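Local coordinates for protein-L-isoaspartate O-methyltransferase beta-aspartate methyltransferase (Plasmodium falciparum, PDB 2PBF) that probably repairs age-damaged proteins by transferring a methyl group from S-adenosyl-L-methionine to L-isoaspartyl residues, and here binds the by-product S-adenosyl-L-homocysteine, at residues Leu35-Gly40 against Ser91-Val96; Gly81-Asp86 against Asn109-Gly114; Met102-Asn107 against Pro134-Ile139; Phe124-Ile129 against Phe142-Lys147. All coordinates share one frame; numbering follows the deposited sequence.

Contact 1: residues Leu35-Gly40 against Ser91-Val96; sequences LQVDRG and SGYLTV. With SAH (S-adenosyl-L-homocysteine), chain C.
Tyr93 OH donates a hydrogen bond to Val37 O at 2.8 Å, and this is the polar tie between the two segments. The hydroxyl lies in the carbonyl plane, with a C=O...donor angle of 149°. It gets there because Tyr93 CG is anti to the backbone N (chi1 -177°), which sends the ring out from the first turn of its helix. Val37 O lies at the ring edge, and the valine also crosses the ring obliquely with one methyl, Val37 CG1 being 3.5 Å from Tyr93 CE1. Its other methyl, CG2, meets Val96 CG1 one turn further along the helix at 3.9 Å. Arg39 adds its backbone, with CA 3.8 Å from Tyr93 CE1, while its guanidinium is engaged with Ser62 O.

Helix 93-101 follows the glycine-rich turn of a Rossmann-like methyltransferase, with Gly92 at the N-cap. Ser91, just before it, works in two directions. Its OG accepts from Tyr93 N at 3.1 Å in an ST turn and donates to the S-adenosyl-L-homocysteine carboxylate, Ser91 OG to OXT being 2.8 Å. Ser91 N reaches the same OXT at 2.9 Å with an N-H...O angle of 158°, so two bonds from one residue grip that oxygen. His67 stacks on the Tyr93 ring.

Contact 2: residues Gly81-Asp86 against Asn109-Gly114; sequences GSRAID and NSYVIG
Arg83-Asp86 and Tyr111-Gly114 pair as parallel strands, 4.7 Å apart at closest approach, in the beta-alpha-beta unit that carries helix 93-101 between them. The tight part is the buried end. Ala84 N hydrogen-bonds to Tyr111 O at 2.9 Å and Asp86 N to Ile113 O at 2.8 Å, each close to straight; Ile113 N reaches Ala84 O at a longer 3.2 Å, tilted 25° from the carbonyl plane. On one face Ile85 and Ile113 lie side by side, with Ile85 CG1 3.6 Å from Ile113 CG2. The Asp86 carboxylate, on the other face, is held by Thr95 and His167.

Toward the start of the strands the pairing gives way to exposed loop at Gly81 and Asn109. Here Gly81 N still donates to Ser110 OG at 2.8 Å, an oxygen also hydrogen-bonded to Met102 O. A water joins Arg83 NE and Asn109 O through two weak bonds. The Arg83 chain bends at chi3 (80°), turning its guanidinium to within 16° of the Tyr111 ring plane; its NH1 hydrogen-bonds to Leu160 O and Leu162 O, and its cation-pi partner is Phe163. Against the tyrosine, Arg83 NH2 comes within 3.4 Å of Tyr111 CD2.

Contact 3: residues Met102-Asn107 against Pro134-Ile139; sequences MNVLEN and PELLKI
Leu105 faces Glu135, Leu136 and Ile139 across an apolar junction of two loops. Its CB merely sets the direction, for the approach begins one atom further out: chi1 of -75° places CG beside the backbone N, where it meets Leu136 CD2 at 4.0 Å. Beyond the fork, Leu105 CD1 lies 3.6 Å from Glu135 CG. The second methyl, CD2, meets the same CG at a like distance, so the fork straddles the methylene of a side chain that crosses it at about a right angle. Leu105 CD2 also touches Ile139 CD1 at 4.0 Å.

Val104 closes the inner side with a single methyl: its CG2 is 3.8 Å from Leu136 CD2 and equally far from Ile139 CD1. Both segments follow helices, the second opening with a 3-10 turn. Leu136 reaches back onto Val96 and Ala99 of helix 93-101 and onto Ile129 of helix 119-132, while Val104 rests on Val112 of strand 111-116, which places the junction where both helices end beside the sheet.

Contact 4: residues Phe124-Ile129 against Phe142-Lys147; sequences FSLENI and FKIIHK
Helix 124-129 passes over strand 142-146 with axes 9.6 Å apart and N-to-C directions at 156°, a nearly antiparallel course; the nearest CA atoms, those of Leu126 and Ile144, are 7.3 Å apart. Ile144 is the central side chain, touched from three helix positions. Leu126 slides past it in the opposite direction, CD2 lying 3.6 Å from Ile144 CB. Ser125 OG rests 3.5 Å from Ile144 CG2, a van der Waals contact of the oxygen with a methyl; the hydroxyl's polar partner is Val122 O in its own helix. One turn on, Ile129 CD1 reaches Ile144 CG1 at 4.0 Å.

The same methyl meets Phe142 at the ring edge, near its plane, with Ile129 CD1 4.0 Å from Phe142 CZ. Phe142 CG is anti to the backbone N (chi1 176°), carrying the ring toward the helix. Beyond the strand, Lys147 touches the bound S-adenosyl-L-homocysteine. Helix on sheet in this way is the packing of a beta-alpha-beta crossover, here strand 111-116, helix 119-132 and strand 142-146 of the Rossmann-like methyltransferase fold.

In the fold
Contacts 2 and 4 share one sheet through their strands, 111-116 standing between 83-87 and 142-146; their centres are about 14 Å apart, and Gly114 hydrogen-bonds to the backbone of both Lys143 and Ile145. Along the chain contact 1 opens first and crosses contact 2, which crosses contact 3, which crosses contact 4. Helix 93-101 connects contact 1 to the sheet through the Thr95-Asp86 hydrogen bond, and Asn128 ND2 of contact 4 hydrogen-bonds to Ser91 O. Contact 3, its centre about 17 Å from the chain centre, is the most peripheral. S-adenosyl-L-homocysteine is hydrogen-bonded by Ser91 of contact 1, touched by Lys147 of contact 4, and about 4 Å from the Asp86 side chain of contact 2.

Contact 1: residues Leu35-Gly40 against Ser91-Val96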
loop_
_atom_site.group_PDB
_atom_site.type_symbol
_atom_site.label_atom_id
_atom_site.label_comp_id
_atom_site.label_asym_id
_atom_site.label_seq_id
_atom_site.Cartn_x
_atom_site.Cartn_y
_atom_site.Cartn_z
ATOM N N LEU A 35 7.428 2.890 12.348
ATOM C CA LEU A 35 8.706 3.211 13.009
ATOM C C LEU A 35 9.877 2.500 12.333
ATOM O O LEU A 35 10.967 3.048 12.206
ATOM C CB LEU A 35 8.636 2.855 14.506
ATOM C CG LEU A 35 9.904 3.142 15.341
ATOM C CD1 LEU A 35 10.202 4.629 15.348
ATOM C CD2 LEU A 35 9.786 2.581 16.763
ATOM N N GLN A 36 9.633 1.268 11.884
ATOM C CA GLN A 36 10.637 0.488 11.174
ATOM C C GLN A 36 10.930 0.971 9.749
ATOM O O GLN A 36 11.934 0.558 9.141
ATOM C CB GLN A 36 10.257 -1.003 11.194
ATOM C CG GLN A 36 10.343 -1.626 12.594
ATOM C CD GLN A 36 9.945 -3.092 12.618
ATOM O OE1 GLN A 36 10.747 -3.957 12.316
ATOM N NE2 GLN A 36 8.700 -3.371 12.990
ATOM N N VAL A 37 10.072 1.850 9.219
ATOM C CA VAL A 37 10.215 2.349 7.853
ATOM C C VAL A 37 10.305 3.900 7.819
ATOM O O VAL A 37 9.286 4.599 7.816
ATOM C CB VAL A 37 9.052 1.825 6.911
ATOM C CG1 VAL A 37 9.369 2.135 5.474
ATOM C CG2 VAL A 37 8.841 0.313 7.076
ATOM N N ASP A 38 11.532 4.417 7.798
ATOM C CA ASP A 38 11.794 5.840 7.812
ATOM C C ASP A 38 11.396 6.503 6.486
ATOM O O ASP A 38 11.966 6.193 5.425
ATOM C CB ASP A 38 13.288 6.092 8.115
ATOM C CG ASP A 38 13.627 7.580 8.302
ATOM O OD1 ASP A 38 12.930 8.457 7.761
ATOM O OD2 ASP A 38 14.634 7.872 8.996
ATOM N N ARG A 39 10.447 7.438 6.568
ATOM C CA ARG A 39 9.883 8.135 5.398
ATOM C C ARG A 39 10.926 8.871 4.561
ATOM O O ARG A 39 10.818 8.914 3.327
ATOM C CB ARG A 39 8.769 9.095 5.845
ATOM C CG ARG A 39 7.884 9.657 4.732
ATOM C CD ARG A 39 6.794 10.595 5.297
ATOM N NE ARG A 39 6.210 11.468 4.273
ATOM C CZ ARG A 39 5.237 11.106 3.421
ATOM N NH1 ARG A 39 4.714 9.894 3.488
ATOM N NH2 ARG A 39 4.782 11.962 2.513
ATOM N N GLY A 40 11.943 9.421 5.232
ATOM C CA GLY A 40 13.084 10.084 4.574
ATOM C C GLY A 40 13.929 9.219 3.652
ATOM O O GLY A 40 14.689 9.726 2.816
ATOM N N SER A 91 6.250 5.250 -4.301
ATOM C CA SER A 91 7.531 5.315 -3.601
ATOM C C SER A 91 7.972 3.963 -3.003
ATOM O O SER A 91 9.133 3.817 -2.592
ATOM C CB SER A 91 7.450 6.339 -2.466
ATOM O OG SER A 91 6.628 5.818 -1.442
ATOM N N GLY A 92 7.047 2.998 -2.954
ATOM C CA GLY A 92 7.247 1.688 -2.281
ATOM C C GLY A 92 7.127 1.779 -0.759
ATOM O O GLY A 92 7.362 0.802 -0.054
ATOM N N TYR A 93 6.748 2.947 -0.253
ATOM C CA TYR A 93 6.693 3.166 1.209
ATOM C C TYR A 93 5.799 2.120 1.883
ATOM O O TYR A 93 6.212 1.381 2.810
ATOM C CB TYR A 93 6.242 4.615 1.598
ATOM C CG TYR A 93 6.293 4.741 3.112
ATOM C CD1 TYR A 93 7.505 5.058 3.753
ATOM C CD2 TYR A 93 5.180 4.417 3.908
ATOM C CE1 TYR A 93 7.595 5.107 5.141
ATOM C CE2 TYR A 93 5.259 4.470 5.297
ATOM C CZ TYR A 93 6.476 4.817 5.906
ATOM O OH TYR A 93 6.597 4.850 7.284
ATOM N N LEU A 94 4.579 2.027 1.380
ATOM C CA LEU A 94 3.593 1.143 1.981
ATOM C C LEU A 94 3.896 -0.338 1.729
ATOM O O LEU A 94 3.581 -1.185 2.572
ATOM C CB LEU A 94 2.162 1.519 1.566
ATOM C CG LEU A 94 1.109 1.078 2.601
ATOM C CD1 LEU A 94 1.125 1.909 3.901
ATOM C CD2 LEU A 94 -0.188 1.210 1.970
ATOM N N THR A 95 4.511 -0.634 0.583
ATOM C CA THR A 95 4.916 -1.999 0.262
ATOM C C THR A 95 5.926 -2.558 1.262
ATOM O O THR A 95 5.778 -3.682 1.726
ATOM C CB THR A 95 5.501 -2.115 -1.186
ATOM O OG1 THR A 95 4.903 -1.126 -2.017
ATOM C CG2 THR A 95 5.188 -3.471 -1.752
ATOM N N VAL A 96 6.937 -1.765 1.584
ATOM C CA VAL A 96 7.903 -2.086 2.640
ATOM C C VAL A 96 7.226 -2.225 4.017
ATOM O O VAL A 96 7.532 -3.147 4.775
ATOM C CB VAL A 96 9.058 -1.055 2.644
ATOM C CG1 VAL A 96 10.059 -1.334 3.760
ATOM C CG2 VAL A 96 9.763 -1.082 1.295
HETATM N N SAH C . 1.341 4.078 -2.029
HETATM C CA SAH C . 1.990 5.088 -2.903
HETATM C CB SAH C . 0.925 5.891 -3.605
HETATM C CG SAH C . 1.545 6.572 -4.818
HETATM S SD SAH C . 0.334 7.540 -5.723
HETATM C C SAH C . 2.961 6.007 -2.155
HETATM O O SAH C . 2.612 6.491 -1.076
HETATM O OXT SAH C . 4.101 6.269 -2.619
HETATM C "C5'" SAH C . -0.463 6.155 -6.575
HETATM C "C4'" SAH C . 0.418 5.367 -7.545
HETATM O "O4'" SAH C . -0.439 4.575 -8.318
HETATM C "C3'" SAH C . 1.254 6.170 -8.532
HETATM O "O3'" SAH C . 2.623 5.849 -8.346
HETATM C "C2'" SAH C . 0.744 5.749 -9.902
HETATM O "O2'" SAH C . 1.775 5.671 -10.860
HETATM C "C1'" SAH C . 0.152 4.388 -9.594
HETATM N N9 SAH C . -0.920 3.928 -10.504
HETATM C C8 SAH C . -1.898 4.702 -11.059
HETATM N N7 SAH C . -2.710 3.897 -11.782
HETATM C C5 SAH C . -2.256 2.625 -11.723
HETATM C C6 SAH C . -2.693 1.428 -12.301
HETATM N N6 SAH C . -3.753 1.362 -13.095
HETATM N N1 SAH C . -2.023 0.264 -12.020
HETATM C C2 SAH C . -0.910 0.289 -11.201
HETATM N N3 SAH C . -0.495 1.479 -10.661
HETATM C C4 SAH C . -1.146 2.635 -10.910
#

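Contact 2: residues Gly81-Asp86 against Asn109-Gly114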
loop_
_atom_site.group_PDB
_atom_site.type_symbol
_atom_site.label_atom_id
_atom_site.label_comp_id
_atom_site.label_asym_id
_atom_site.label_seq_id
_atom_site.Cartn_x
_atom_site.Cartn_y
_atom_site.Cartn_z
ATOM N N GLY A 81 2.694 -15.078 6.946
ATOM C CA GLY A 81 2.086 -16.284 6.430
ATOM C C GLY A 81 1.076 -15.926 5.389
ATOM O O GLY A 81 0.629 -16.781 4.651
ATOM N N SER A 82 0.732 -14.642 5.310
ATOM C CA SER A 82 -0.289 -14.194 4.370
ATOM C C SER A 82 0.273 -13.564 3.117
ATOM O O SER A 82 1.499 -13.420 2.974
ATOM C CB SER A 82 -1.268 -13.246 5.061
ATOM O OG SER A 82 -2.283 -14.007 5.717
ATOM N N ARG A 83 -0.631 -13.205 2.204
ATOM C CA ARG A 83 -0.291 -12.618 0.916
ATOM C C ARG A 83 -0.963 -11.246 0.773
ATOM O O ARG A 83 -2.183 -11.124 0.923
ATOM C CB ARG A 83 -0.722 -13.537 -0.223
ATOM C CG ARG A 83 -0.244 -14.979 -0.071
ATOM C CD ARG A 83 -0.549 -15.803 -1.307
ATOM N NE ARG A 83 0.410 -15.596 -2.401
ATOM C CZ ARG A 83 0.083 -15.213 -3.632
ATOM N NH1 ARG A 83 -1.194 -14.966 -3.953
ATOM N NH2 ARG A 83 1.032 -15.065 -4.541
ATOM N N ALA A 84 -0.150 -10.237 0.481
ATOM C CA ALA A 84 -0.589 -8.833 0.322
ATOM C C ALA A 84 -0.152 -8.294 -1.044
ATOM O O ALA A 84 0.870 -8.705 -1.597
ATOM C CB ALA A 84 0.004 -7.967 1.431
ATOM N N ILE A 85 -0.952 -7.392 -1.603
ATOM C CA ILE A 85 -0.600 -6.709 -2.843
ATOM C C ILE A 85 -0.858 -5.211 -2.660
ATOM O O ILE A 85 -1.890 -4.807 -2.113
ATOM C CB ILE A 85 -1.310 -7.324 -4.113
ATOM C CG1 ILE A 85 -0.959 -6.545 -5.387
ATOM C CG2 ILE A 85 -2.848 -7.475 -3.913
ATOM C CD1 ILE A 85 -1.372 -7.291 -6.671
ATOM N N ASP A 86 0.119 -4.414 -3.076
ATOM C CA ASP A 86 0.038 -2.963 -2.998
ATOM C C ASP A 86 -0.112 -2.494 -4.419
ATOM O O ASP A 86 0.840 -2.574 -5.226
ATOM C CB ASP A 86 1.305 -2.388 -2.360
ATOM C CG ASP A 86 1.255 -0.890 -2.163
ATOM O OD1 ASP A 86 0.169 -0.288 -2.210
ATOM O OD2 ASP A 86 2.335 -0.289 -1.927
ATOM N N ASN A 109 6.407 -18.135 3.738
ATOM C CA ASN A 109 5.026 -18.195 3.287
ATOM C C ASN A 109 4.409 -16.821 3.120
ATOM O O ASN A 109 3.427 -16.678 2.407
ATOM C CB ASN A 109 4.153 -19.015 4.224
ATOM C CG ASN A 109 4.430 -20.505 4.133
ATOM O OD1 ASN A 109 4.533 -21.163 5.149
ATOM N ND2 ASN A 109 4.547 -21.027 2.934
ATOM N N SER A 110 4.972 -15.830 3.801
ATOM C CA SER A 110 4.571 -14.432 3.605
ATOM C C SER A 110 4.893 -14.038 2.186
ATOM O O SER A 110 5.925 -14.435 1.640
ATOM C CB SER A 110 5.329 -13.516 4.545
ATOM O OG SER A 110 4.827 -13.622 5.854
ATOM N N TYR A 111 3.993 -13.283 1.566
ATOM C CA TYR A 111 4.245 -12.797 0.249
ATOM C C TYR A 111 3.756 -11.345 0.079
ATOM O O TYR A 111 2.603 -11.023 0.407
ATOM C CB TYR A 111 3.578 -13.730 -0.737
ATOM C CG TYR A 111 3.896 -13.439 -2.167
ATOM C CD1 TYR A 111 5.123 -13.809 -2.721
ATOM C CD2 TYR A 111 2.973 -12.795 -2.972
ATOM C CE1 TYR A 111 5.404 -13.534 -4.069
ATOM C CE2 TYR A 111 3.249 -12.512 -4.291
ATOM C CZ TYR A 111 4.461 -12.883 -4.835
ATOM O OH TYR A 111 4.701 -12.612 -6.166
ATOM N N VAL A 112 4.628 -10.481 -0.446
ATOM C CA VAL A 112 4.256 -9.087 -0.724
ATOM C C VAL A 112 4.648 -8.667 -2.144
ATOM O O VAL A 112 5.794 -8.854 -2.569
ATOM C CB VAL A 112 4.860 -8.117 0.314
ATOM C CG1 VAL A 112 4.427 -6.649 0.047
ATOM C CG2 VAL A 112 4.458 -8.532 1.728
ATOM N N ILE A 113 3.693 -8.101 -2.879
ATOM C CA ILE A 113 3.977 -7.634 -4.238
ATOM C C ILE A 113 3.481 -6.196 -4.412
ATOM O O ILE A 113 2.382 -5.881 -3.982
ATOM C CB ILE A 113 3.440 -8.645 -5.354
ATOM C CG1 ILE A 113 3.947 -8.288 -6.741
ATOM C CG2 ILE A 113 1.919 -8.742 -5.404
ATOM C CD1 ILE A 113 3.584 -9.361 -7.819
ATOM N N GLY A 114 4.322 -5.325 -4.978
ATOM C CA GLY A 114 3.900 -3.988 -5.381
ATOM C C GLY A 114 3.727 -3.924 -6.889
ATOM O O GLY A 114 4.590 -4.362 -7.635
HETATM O O HOH W 1 2.773 -17.393 -0.890
#

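Contact 3: residues Met102-Asn107 against Pro134-Ile139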
loop_
_atom_site.group_PDB
_atom_site.type_symbol
_atom_site.label_atom_id
_atom_site.label_comp_id
_atom_site.label_asym_id
_atom_site.label_seq_id
_atom_site.Cartn_x
_atom_site.Cartn_y
_atom_site.Cartn_z
ATOM N N MET A 102 4.589 -8.362 7.834
ATOM C CA MET A 102 4.379 -9.755 7.483
ATOM C C MET A 102 5.669 -10.590 7.559
ATOM O O MET A 102 5.665 -11.782 7.270
ATOM C CB MET A 102 3.748 -9.829 6.083
ATOM C CG MET A 102 2.309 -9.302 6.025
ATOM S SD MET A 102 1.754 -8.971 4.344
ATOM C CE MET A 102 1.272 -10.606 3.866
ATOM N N ASN A 103 6.780 -9.943 7.892
ATOM C CA ASN A 103 8.053 -10.611 8.056
ATOM C C ASN A 103 8.434 -11.481 6.878
ATOM O O ASN A 103 8.780 -12.653 7.053
ATOM C CB ASN A 103 8.066 -11.437 9.354
ATOM C CG ASN A 103 9.483 -11.680 9.899
ATOM O OD1 ASN A 103 10.513 -11.332 9.279
ATOM N ND2 ASN A 103 9.535 -12.290 11.068
ATOM N N VAL A 104 8.357 -10.922 5.671
ATOM C CA VAL A 104 8.772 -11.635 4.461
ATOM C C VAL A 104 10.209 -12.132 4.550
ATOM O O VAL A 104 10.580 -13.097 3.868
ATOM C CB VAL A 104 8.590 -10.798 3.166
ATOM C CG1 VAL A 104 7.113 -10.519 2.913
ATOM C CG2 VAL A 104 9.372 -9.516 3.254
ATOM N N LEU A 105 11.018 -11.494 5.390
ATOM C CA LEU A 105 12.441 -11.868 5.514
ATOM C C LEU A 105 12.659 -13.211 6.233
ATOM O O LEU A 105 13.504 -14.008 5.813
ATOM C CB LEU A 105 13.250 -10.748 6.194
ATOM C CG LEU A 105 13.585 -9.487 5.383
ATOM C CD1 LEU A 105 14.246 -8.441 6.308
ATOM C CD2 LEU A 105 14.481 -9.802 4.199
ATOM N N GLU A 106 11.882 -13.462 7.288
ATOM C CA GLU A 106 11.960 -14.714 8.058
ATOM C C GLU A 106 10.887 -15.739 7.655
ATOM O O GLU A 106 11.133 -16.953 7.711
ATOM C CB GLU A 106 11.889 -14.451 9.571
ATOM C CG GLU A 106 13.141 -13.836 10.185
ATOM C CD GLU A 106 12.971 -13.425 11.671
ATOM O OE1 GLU A 106 11.916 -13.721 12.310
ATOM O OE2 GLU A 106 13.907 -12.778 12.199
ATOM N N ASN A 107 9.721 -15.259 7.230
ATOM C CA ASN A 107 8.599 -16.127 6.888
ATOM C C ASN A 107 8.461 -16.327 5.370
ATOM O O ASN A 107 8.066 -15.414 4.624
ATOM C CB ASN A 107 7.320 -15.591 7.525
ATOM C CG ASN A 107 6.189 -16.607 7.569
ATOM O OD1 ASN A 107 5.985 -17.375 6.648
ATOM N ND2 ASN A 107 5.437 -16.595 8.659
ATOM N N PRO A 134 18.176 -3.282 1.705
ATOM C CA PRO A 134 18.576 -3.953 0.466
ATOM C C PRO A 134 18.276 -5.456 0.506
ATOM O O PRO A 134 18.206 -6.091 -0.528
ATOM C CB PRO A 134 20.100 -3.700 0.386
ATOM C CG PRO A 134 20.513 -3.318 1.731
ATOM C CD PRO A 134 19.332 -2.684 2.401
ATOM N N GLU A 135 18.096 -5.994 1.710
ATOM C CA GLU A 135 17.798 -7.409 1.900
ATOM C C GLU A 135 16.476 -7.827 1.233
ATOM O O GLU A 135 16.333 -8.966 0.802
ATOM C CB GLU A 135 17.812 -7.757 3.394
ATOM C CG GLU A 135 16.795 -7.002 4.264
ATOM C CD GLU A 135 17.331 -5.716 4.901
ATOM O OE1 GLU A 135 18.241 -5.090 4.332
ATOM O OE2 GLU A 135 16.828 -5.340 5.985
ATOM N N LEU A 136 15.536 -6.879 1.136
ATOM C CA LEU A 136 14.255 -7.079 0.465
ATOM C C LEU A 136 14.336 -7.394 -1.033
ATOM O O LEU A 136 13.437 -7.999 -1.571
ATOM C CB LEU A 136 13.334 -5.866 0.708
ATOM C CG LEU A 136 12.772 -5.667 2.131
ATOM C CD1 LEU A 136 11.772 -4.507 2.192
ATOM C CD2 LEU A 136 12.120 -6.940 2.636
ATOM N N LEU A 137 15.397 -6.995 -1.725
ATOM C CA LEU A 137 15.422 -7.296 -3.160
ATOM C C LEU A 137 16.329 -8.475 -3.474
ATOM O O LEU A 137 16.720 -8.690 -4.624
ATOM C CB LEU A 137 15.717 -6.067 -4.036
ATOM C CG LEU A 137 15.298 -4.705 -3.485
ATOM C CD1 LEU A 137 16.542 -4.021 -2.962
ATOM C CD2 LEU A 137 14.645 -3.846 -4.529
ATOM N N LYS A 138 16.620 -9.250 -2.434
ATOM C CA LYS A 138 17.340 -10.513 -2.565
ATOM C C LYS A 138 16.394 -11.718 -2.388
ATOM O O LYS A 138 16.796 -12.856 -2.580
ATOM C CB LYS A 138 18.483 -10.584 -1.544
ATOM C CG LYS A 138 19.611 -9.538 -1.733
ATOM C CD LYS A 138 20.172 -9.526 -3.176
ATOM C CE LYS A 138 21.244 -8.447 -3.361
ATOM N NZ LYS A 138 22.610 -8.865 -2.880
ATOM N N ILE A 139 15.135 -11.470 -2.031
ATOM C CA ILE A 139 14.253 -12.566 -1.682
ATOM C C ILE A 139 13.183 -12.863 -2.725
ATOM O O ILE A 139 12.885 -12.032 -3.575
ATOM C CB ILE A 139 13.673 -12.383 -0.277
ATOM C CG1 ILE A 139 12.702 -11.175 -0.250
ATOM C CG2 ILE A 139 14.837 -12.275 0.723
ATOM C CD1 ILE A 139 12.193 -10.793 1.104
#

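Contact 4: residues Phe124-Ile129 against Phe142-Lys147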
loop_
_atom_site.group_PDB
_atom_site.type_symbol
_atom_site.label_atom_id
_atom_site.label_comp_id
_atom_site.label_asym_id
_atom_site.label_seq_id
_atom_site.Cartn_x
_atom_site.Cartn_y
_atom_site.Cartn_z
ATOM N N PHE A 124 12.275 4.234 -9.001
ATOM C CA PHE A 124 12.370 5.114 -7.829
ATOM C C PHE A 124 12.214 4.316 -6.536
ATOM O O PHE A 124 13.006 4.471 -5.587
ATOM C CB PHE A 124 11.307 6.241 -7.917
ATOM C CG PHE A 124 11.228 7.120 -6.687
ATOM C CD1 PHE A 124 12.221 8.056 -6.416
ATOM C CD2 PHE A 124 10.145 7.026 -5.817
ATOM C CE1 PHE A 124 12.141 8.880 -5.284
ATOM C CE2 PHE A 124 10.059 7.839 -4.682
ATOM C CZ PHE A 124 11.059 8.766 -4.417
ATOM N N SER A 125 11.174 3.482 -6.493
ATOM C CA SER A 125 10.900 2.652 -5.308
ATOM C C SER A 125 12.029 1.643 -5.073
ATOM O O SER A 125 12.442 1.449 -3.941
ATOM C CB SER A 125 9.555 1.931 -5.427
ATOM O OG SER A 125 9.558 0.939 -6.435
ATOM N N LEU A 126 12.549 1.048 -6.157
ATOM C CA LEU A 126 13.617 0.037 -6.019
ATOM C C LEU A 126 14.911 0.655 -5.485
ATOM O O LEU A 126 15.648 0.011 -4.738
ATOM C CB LEU A 126 13.844 -0.758 -7.323
ATOM C CG LEU A 126 12.662 -1.520 -7.943
ATOM C CD1 LEU A 126 12.960 -1.935 -9.361
ATOM C CD2 LEU A 126 12.254 -2.727 -7.134
ATOM N N GLU A 127 15.144 1.924 -5.817
ATOM C CA GLU A 127 16.304 2.656 -5.305
ATOM C C GLU A 127 16.154 3.003 -3.822
ATOM O O GLU A 127 17.105 2.958 -3.076
ATOM C CB GLU A 127 16.535 3.932 -6.124
ATOM C CG GLU A 127 17.638 3.805 -7.154
ATOM C CD GLU A 127 19.033 3.695 -6.517
ATOM O OE1 GLU A 127 19.551 2.561 -6.393
ATOM O OE2 GLU A 127 19.607 4.742 -6.130
ATOM N N ASN A 128 14.937 3.378 -3.433
ATOM C CA ASN A 128 14.569 3.662 -2.057
ATOM C C ASN A 128 14.804 2.443 -1.201
ATOM O O ASN A 128 15.325 2.547 -0.099
ATOM C CB ASN A 128 13.078 4.033 -1.994
ATOM C CG ASN A 128 12.770 5.408 -2.578
ATOM O OD1 ASN A 128 13.659 6.222 -2.854
ATOM N ND2 ASN A 128 11.493 5.676 -2.753
ATOM N N ILE A 129 14.412 1.277 -1.710
ATOM C CA ILE A 129 14.494 0.038 -0.934
ATOM C C ILE A 129 15.935 -0.438 -0.800
ATOM O O ILE A 129 16.346 -0.874 0.281
ATOM C CB ILE A 129 13.555 -1.069 -1.482
ATOM C CG1 ILE A 129 12.093 -0.579 -1.440
ATOM C CG2 ILE A 129 13.742 -2.355 -0.654
ATOM C CD1 ILE A 129 11.153 -1.216 -2.445
ATOM N N PHE A 142 9.191 -10.977 -1.984
ATOM C CA PHE A 142 8.928 -9.548 -2.053
ATOM C C PHE A 142 9.302 -9.092 -3.452
ATOM O O PHE A 142 10.378 -9.438 -3.949
ATOM C CB PHE A 142 9.719 -8.769 -0.976
ATOM C CG PHE A 142 9.545 -7.265 -1.073
ATOM C CD1 PHE A 142 8.528 -6.634 -0.368
ATOM C CD2 PHE A 142 10.343 -6.495 -1.934
ATOM C CE1 PHE A 142 8.305 -5.237 -0.488
ATOM C CE2 PHE A 142 10.128 -5.091 -2.057
ATOM C CZ PHE A 142 9.128 -4.465 -1.306
ATOM N N LYS A 143 8.403 -8.366 -4.121
ATOM C CA LYS A 143 8.729 -7.814 -5.438
ATOM C C LYS A 143 7.984 -6.516 -5.717
ATOM O O LYS A 143 6.859 -6.333 -5.251
ATOM C CB LYS A 143 8.348 -8.789 -6.557
ATOM C CG LYS A 143 9.143 -10.062 -6.611
ATOM C CD LYS A 143 8.333 -11.192 -7.240
ATOM C CE LYS A 143 8.709 -12.523 -6.567
ATOM N NZ LYS A 143 8.987 -13.615 -7.537
ATOM N N ILE A 144 8.618 -5.648 -6.504
ATOM C CA ILE A 144 7.961 -4.493 -7.121
ATOM C C ILE A 144 8.001 -4.699 -8.622
ATOM O O ILE A 144 9.075 -4.773 -9.208
ATOM C CB ILE A 144 8.685 -3.154 -6.818
ATOM C CG1 ILE A 144 8.903 -2.945 -5.316
ATOM C CG2 ILE A 144 7.926 -1.977 -7.486
ATOM C CD1 ILE A 144 7.625 -2.704 -4.488
ATOM N N ILE A 145 6.815 -4.796 -9.213
ATOM C CA ILE A 145 6.603 -5.081 -10.628
ATOM C C ILE A 145 6.125 -3.827 -11.374
ATOM O O ILE A 145 5.277 -3.094 -10.874
ATOM C CB ILE A 145 5.507 -6.207 -10.800
ATOM C CG1 ILE A 145 5.812 -7.431 -9.926
ATOM C CG2 ILE A 145 5.356 -6.637 -12.225
ATOM C CD1 ILE A 145 7.250 -7.916 -9.973
ATOM N N HIS A 146 6.671 -3.595 -12.566
ATOM C CA HIS A 146 6.116 -2.618 -13.512
ATOM C C HIS A 146 4.870 -3.174 -14.202
ATOM O O HIS A 146 4.966 -3.988 -15.113
ATOM C CB HIS A 146 7.172 -2.213 -14.535
ATOM C CG HIS A 146 6.705 -1.186 -15.518
ATOM N ND1 HIS A 146 7.271 -1.044 -16.762
ATOM C CD2 HIS A 146 5.716 -0.266 -15.446
ATOM C CE1 HIS A 146 6.661 -0.070 -17.414
ATOM N NE2 HIS A 146 5.711 0.417 -16.638
ATOM N N LYS A 147 3.700 -2.726 -13.766
ATOM C CA LYS A 147 2.438 -3.299 -14.221
ATOM C C LYS A 147 1.245 -2.405 -13.921
ATOM O O LYS A 147 1.113 -1.863 -12.830
ATOM C CB LYS A 147 2.208 -4.664 -13.551
ATOM C CG LYS A 147 0.957 -5.424 -14.016
ATOM C CD LYS A 147 1.365 -6.471 -15.039
ATOM C CE LYS A 147 0.331 -6.664 -16.122
ATOM N NZ LYS A 147 0.732 -7.831 -16.970
#